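Local coordinates for protein nidogen (Mus musculus, PDB 1NPE) that probably helps link laminin to other basement-membrane components, its six-bladed YWTD beta-propeller serving as the laminin-binding domain, at residues G1-T9 / T251-S261. Sequence-based numbering, arbitrary orientation.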
ATOM      1  N   GLY A   1     -17.830  23.763   3.600  1.00 40.05           N
ATOM      2  CA  GLY A   1     -17.998  23.265   2.199  1.00 40.36           C
ATOM      3  C   GLY A   1     -16.986  22.194   1.833  1.00 39.51           C
ATOM      4  O   GLY A   1     -17.315  21.239   1.131  1.00 38.99           O
ATOM      5  N   THR A   2     -15.748  22.369   2.296  1.00 39.05           N
ATOM      6  CA  THR A   2     -14.672  21.421   2.032  1.00 38.12           C
ATOM      7  C   THR A   2     -14.443  20.519   3.243  1.00 36.49           C
ATOM      8  O   THR A   2     -14.405  20.985   4.383  1.00 36.72           O
ATOM      9  CB  THR A   2     -13.359  22.139   1.687  1.00 39.59           C
ATOM     10  OG1 THR A   2     -12.945  22.929   2.808  1.00 43.02           O
ATOM     11  CG2 THR A   2     -13.545  23.047   0.478  1.00 41.10           C
ATOM     12  N   HIS A   3     -14.275  19.226   2.991  1.00 33.85           N
ATOM     13  CA  HIS A   3     -14.071  18.274   4.071  1.00 31.63           C
ATOM     14  C   HIS A   3     -12.816  17.447   3.876  1.00 30.51           C
ATOM     15  O   HIS A   3     -12.292  17.337   2.766  1.00 30.40           O
ATOM     16  CB  HIS A   3     -15.278  17.333   4.179  1.00 30.99           C
ATOM     17  CG  HIS A   3     -16.589  18.041   4.342  1.00 32.09           C
ATOM     18  ND1 HIS A   3     -17.249  18.639   3.289  1.00 33.46           N
ATOM     19  CD2 HIS A   3     -17.354  18.260   5.438  1.00 30.54           C
ATOM     20  CE1 HIS A   3     -18.362  19.198   3.729  1.00 31.69           C
ATOM     21  NE2 HIS A   3     -18.450  18.982   5.029  1.00 33.47           N
ATOM     22  N   LEU A   4     -12.319  16.907   4.981  1.00 28.96           N
ATOM     23  CA  LEU A   4     -11.151  16.040   4.974  1.00 26.95           C
ATOM     24  C   LEU A   4     -11.696  14.630   5.120  1.00 25.89           C
ATOM     25  O   LEU A   4     -12.621  14.397   5.903  1.00 23.68           O
ATOM     26  CB  LEU A   4     -10.237  16.331   6.163  1.00 27.48           C
ATOM     27  CG  LEU A   4      -8.931  17.078   5.931  1.00 28.30           C
ATOM     28  CD1 LEU A   4      -8.163  17.114   7.245  1.00 28.61           C
ATOM     29  CD2 LEU A   4      -8.106  16.387   4.860  1.00 28.76           C
ATOM     30  N   LEU A   5     -11.119  13.698   4.375  1.00 23.98           N
ATOM     31  CA  LEU A   5     -11.548  12.310   4.416  1.00 22.58           C
ATOM     32  C   LEU A   5     -10.343  11.403   4.575  1.00 22.71           C
ATOM     33  O   LEU A   5      -9.338  11.574   3.879  1.00 22.43           O
ATOM     34  CB  LEU A   5     -12.277  11.953   3.116  1.00 22.42           C
ATOM     35  CG  LEU A   5     -13.627  12.621   2.848  1.00 22.78           C
ATOM     36  CD1 LEU A   5     -13.869  12.747   1.360  1.00 24.06           C
ATOM     37  CD2 LEU A   5     -14.727  11.823   3.506  1.00 21.33           C
ATOM     38  N   PHE A   6     -10.418  10.470   5.521  1.00 22.33           N
ATOM     39  CA  PHE A   6      -9.325   9.527   5.707  1.00 21.92           C
ATOM     40  C   PHE A   6      -9.802   8.099   5.949  1.00 22.71           C
ATOM     41  O   PHE A   6     -10.931   7.874   6.375  1.00 22.27           O
ATOM     42  CB  PHE A   6      -8.317   9.995   6.768  1.00 20.61           C
ATOM     43  CG  PHE A   6      -8.864  10.060   8.166  1.00 21.35           C
ATOM     44  CD1 PHE A   6      -9.303  11.272   8.699  1.00 20.94           C
ATOM     45  CD2 PHE A   6      -8.871   8.928   8.976  1.00 19.93           C
ATOM     46  CE1 PHE A   6      -9.736  11.364  10.022  1.00 20.02           C
ATOM     47  CE2 PHE A   6      -9.300   9.004  10.300  1.00 23.62           C
ATOM     48  CZ  PHE A   6      -9.733  10.231  10.826  1.00 20.31           C
ATOM     49  N   ALA A   7      -8.937   7.137   5.649  1.00 23.61           N
ATOM     50  CA  ALA A   7      -9.272   5.732   5.791  1.00 22.96           C
ATOM     51  C   ALA A   7      -8.724   5.028   7.027  1.00 24.36           C
ATOM     52  O   ALA A   7      -7.645   5.347   7.524  1.00 22.95           O
ATOM     53  CB  ALA A   7      -8.842   4.979   4.540  1.00 21.66           C
ATOM     54  N   GLN A   8      -9.512   4.072   7.510  1.00 25.50           N
ATOM     55  CA  GLN A   8      -9.181   3.219   8.648  1.00 26.63           C
ATOM     56  C   GLN A   8      -9.764   1.860   8.298  1.00 25.95           C
ATOM     57  O   GLN A   8     -10.523   1.739   7.328  1.00 26.41           O
ATOM     58  CB  GLN A   8      -9.814   3.721   9.946  1.00 28.09           C
ATOM     59  CG  GLN A   8      -8.952   4.693  10.728  1.00 29.38           C
ATOM     60  CD  GLN A   8      -9.615   5.179  12.008  1.00 29.49           C
ATOM     61  OE1 GLN A   8     -10.793   5.526  12.016  1.00 33.95           O
ATOM     62  NE2 GLN A   8      -8.853   5.219  13.093  1.00 30.50           N
ATOM     63  N   THR A   9      -9.383   0.833   9.051  1.00 25.25           N
ATOM     64  CA  THR A   9      -9.895  -0.506   8.804  1.00 23.70           C
ATOM     65  C   THR A   9     -11.389  -0.494   9.075  1.00 23.13           C
ATOM     66  O   THR A   9     -11.831  -0.053  10.136  1.00 23.52           O
ATOM     67  CB  THR A   9      -9.197  -1.557   9.698  1.00 25.16           C
ATOM     68  OG1 THR A   9      -7.811  -1.644   9.344  1.00 25.97           O
ATOM     69  CG2 THR A   9      -9.831  -2.927   9.539  1.00 22.25           C
ATOM     70  N   THR A 251      -6.966   3.074  15.611  1.00 29.20           N
ATOM     71  CA  THR A 251      -6.540   2.030  14.680  1.00 29.16           C
ATOM     72  C   THR A 251      -5.695   2.662  13.558  1.00 28.65           C
ATOM     73  O   THR A 251      -5.626   3.885  13.437  1.00 28.38           O
ATOM     74  CB  THR A 251      -7.742   1.243  14.082  1.00 29.95           C
ATOM     75  OG1 THR A 251      -8.527   2.101  13.248  1.00 29.25           O
ATOM     76  CG2 THR A 251      -8.625   0.691  15.184  1.00 27.68           C
ATOM     77  N   ARG A 252      -5.030   1.825  12.769  1.00 27.93           N
ATOM     78  CA  ARG A 252      -4.165   2.281  11.680  1.00 26.78           C
ATOM     79  C   ARG A 252      -4.871   3.180  10.651  1.00 24.71           C
ATOM     80  O   ARG A 252      -5.890   2.803  10.075  1.00 24.90           O
ATOM     81  CB  ARG A 252      -3.570   1.068  10.965  1.00 28.56           C
ATOM     82  CG  ARG A 252      -2.251   1.316  10.260  1.00 29.70           C
ATOM     83  CD  ARG A 252      -1.125   1.396  11.255  1.00 31.46           C
ATOM     84  NE  ARG A 252      -0.064   0.439  10.969  1.00 34.15           N
ATOM     85  CZ  ARG A 252       1.019   0.279  11.725  1.00 33.87           C
ATOM     86  NH1 ARG A 252       1.189   1.016  12.816  1.00 34.29           N
ATOM     87  NH2 ARG A 252       1.933  -0.620  11.394  1.00 32.89           N
ATOM     88  N   LEU A 253      -4.340   4.381  10.460  1.00 21.91           N
ATOM     89  CA  LEU A 253      -4.884   5.326   9.490  1.00 21.10           C
ATOM     90  C   LEU A 253      -4.253   5.065   8.123  1.00 20.06           C
ATOM     91  O   LEU A 253      -3.068   4.764   8.045  1.00 18.52           O
ATOM     92  CB  LEU A 253      -4.564   6.764   9.907  1.00 22.34           C
ATOM     93  CG  LEU A 253      -5.118   7.302  11.228  1.00 22.73           C
ATOM     94  CD1 LEU A 253      -4.867   8.792  11.275  1.00 24.78           C
ATOM     95  CD2 LEU A 253      -6.602   7.048  11.310  1.00 22.59           C
ATOM     96  N   TYR A 254      -5.029   5.200   7.051  1.00 18.06           N
ATOM     97  CA  TYR A 254      -4.491   4.982   5.716  1.00 18.00           C
ATOM     98  C   TYR A 254      -4.587   6.201   4.790  1.00 17.49           C
ATOM     99  O   TYR A 254      -4.063   7.264   5.117  1.00 18.35           O
ATOM    100  CB  TYR A 254      -5.106   3.723   5.092  1.00 18.39           C
ATOM    101  CG  TYR A 254      -4.767   2.477   5.884  1.00 21.66           C
ATOM    102  CD1 TYR A 254      -3.451   2.012   5.955  1.00 23.40           C
ATOM    103  CD2 TYR A 254      -5.745   1.798   6.617  1.00 22.50           C
ATOM    104  CE1 TYR A 254      -3.114   0.909   6.739  1.00 26.18           C
ATOM    105  CE2 TYR A 254      -5.417   0.690   7.406  1.00 25.56           C
ATOM    106  CZ  TYR A 254      -4.102   0.256   7.463  1.00 26.58           C
ATOM    107  OH  TYR A 254      -3.759  -0.802   8.273  1.00 30.06           O
ATOM    108  N   GLY A 255      -5.226   6.039   3.634  1.00 16.26           N
ATOM    109  CA  GLY A 255      -5.351   7.129   2.683  1.00 15.08           C
ATOM    110  C   GLY A 255      -6.051   8.367   3.208  1.00 16.06           C
ATOM    111  O   GLY A 255      -6.816   8.310   4.173  1.00 17.46           O
ATOM    112  N   ILE A 256      -5.808   9.485   2.541  1.00 15.77           N
ATOM    113  CA  ILE A 256      -6.396  10.757   2.921  1.00 17.10           C
ATOM    114  C   ILE A 256      -6.610  11.606   1.672  1.00 19.43           C
ATOM    115  O   ILE A 256      -5.772  11.627   0.769  1.00 22.61           O
ATOM    116  CB  ILE A 256      -5.487  11.503   3.937  1.00 14.87           C
ATOM    117  CG1 ILE A 256      -6.212  12.704   4.537  1.00 12.71           C
ATOM    118  CG2 ILE A 256      -4.189  11.929   3.284  1.00 13.46           C
ATOM    119  CD1 ILE A 256      -5.484  13.303   5.730  1.00 11.82           C
ATOM    120  N   THR A 257      -7.745  12.291   1.619  1.00 20.48           N
ATOM    121  CA  THR A 257      -8.073  13.135   0.485  1.00 23.14           C
ATOM    122  C   THR A 257      -8.962  14.290   0.938  1.00 24.57           C
ATOM    123  O   THR A 257      -9.537  14.256   2.029  1.00 25.99           O
ATOM    124  CB  THR A 257      -8.767  12.310  -0.631  1.00 21.94           C
ATOM    125  OG1 THR A 257      -8.914  13.114  -1.805  1.00 24.46           O
ATOM    126  CG2 THR A 257     -10.135  11.810  -0.177  1.00 21.26           C
ATOM    127  N   ILE A 258      -9.041  15.330   0.118  1.00 26.54           N
ATOM    128  CA  ILE A 258      -9.860  16.484   0.451  1.00 29.02           C
ATOM    129  C   ILE A 258     -11.057  16.631  -0.474  1.00 28.79           C
ATOM    130  O   ILE A 258     -10.917  16.633  -1.695  1.00 30.43           O
ATOM    131  CB  ILE A 258      -9.023  17.779   0.456  1.00 31.46           C
ATOM    132  CG1 ILE A 258      -8.043  17.735   1.623  1.00 33.35           C
ATOM    133  CG2 ILE A 258      -9.920  19.007   0.584  1.00 31.87           C
ATOM    134  CD1 ILE A 258      -7.252  18.987   1.808  1.00 36.80           C
ATOM    135  N   ALA A 259     -12.239  16.724   0.126  1.00 28.09           N
ATOM    136  CA  ALA A 259     -13.478  16.883  -0.622  1.00 27.91           C
ATOM    137  C   ALA A 259     -13.739  18.361  -0.864  1.00 27.87           C
ATOM    138  O   ALA A 259     -14.221  19.063   0.019  1.00 28.59           O
ATOM    139  CB  ALA A 259     -14.639  16.264   0.142  1.00 26.64           C
ATOM    140  N   LEU A 260     -13.395  18.833  -2.055  1.00 29.40           N
ATOM    141  CA  LEU A 260     -13.595  20.234  -2.416  1.00 31.44           C
ATOM    142  C   LEU A 260     -15.046  20.501  -2.797  1.00 33.19           C
ATOM    143  O   LEU A 260     -15.721  19.625  -3.342  1.00 33.83           O
ATOM    144  CB  LEU A 260     -12.671  20.622  -3.572  1.00 29.75           C
ATOM    145  CG  LEU A 260     -11.173  20.623  -3.261  1.00 30.80           C
ATOM    146  CD1 LEU A 260     -10.369  20.837  -4.527  1.00 27.47           C
ATOM    147  CD2 LEU A 260     -10.857  21.696  -2.226  1.00 29.24           C
ATOM    148  N   SER A 261     -15.516  21.715  -2.510  1.00 35.59           N
ATOM    149  CA  SER A 261     -16.893  22.116  -2.813  1.00 37.84           C
ATOM    150  C   SER A 261     -17.105  22.359  -4.301  1.00 38.40           C
ATOM    151  O   SER A 261     -18.242  22.419  -4.773  1.00 40.65           O
ATOM    152  CB  SER A 261     -17.280  23.369  -2.016  1.00 38.58           C
ATOM    153  OG  SER A 261     -16.349  24.421  -2.216  1.00 39.98           O
TER
HETATM  154  O   HOH W   1      -7.332   0.828  11.135  1.00 20.03           O
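Strand 2-8 and strand 256-259 run antiparallel, at 162° with axes 4.6 Å apart. H3 with A259 and L5 with T257 are hydrogen-bonded pairs; L4 with I258 and F6 with I256 are non-hydrogen-bonded. Past F6 the register slips by one residue, as in a beta bulge: A7 N makes a 2.8 Å hydrogen bond to G255 O, while A7 O accepts from Y254 N, 37° above the carbonyl plane.

L4, F6, I256 and I258 share one face. L4 CD2 lies 3.5 Å from I258 CG1, and the side chains cross obliquely. F6 CG stands between the backbone N and the carbonyl carbon (chi1 66°), which brings F6 CE2 to L253 CD2 at 3.5 Å. L5 and T257 lie side by side on the other face, and L5 CD1 reaches A259 CB at 3.8 Å.

Q8 runs alongside L253, with CG 3.4 Å from L253 CD2. Q8 NE2 makes a hydrogen bond to K249 O. Near T9, one water joins the segments: it accepts from T9 N and T251 OG1 and donates to R252 O. T9 OG1 makes a hydrogen bond to an acidic side chain of another protein's chain.

This pairing closes the propeller ring: the chain's first and last strands complete one four-stranded blade. Strand 11-17 flanks strand 2-8 there. I258 packs on strand 211-217, while T257 and A259 face strand 36-44, each in a neighbouring blade.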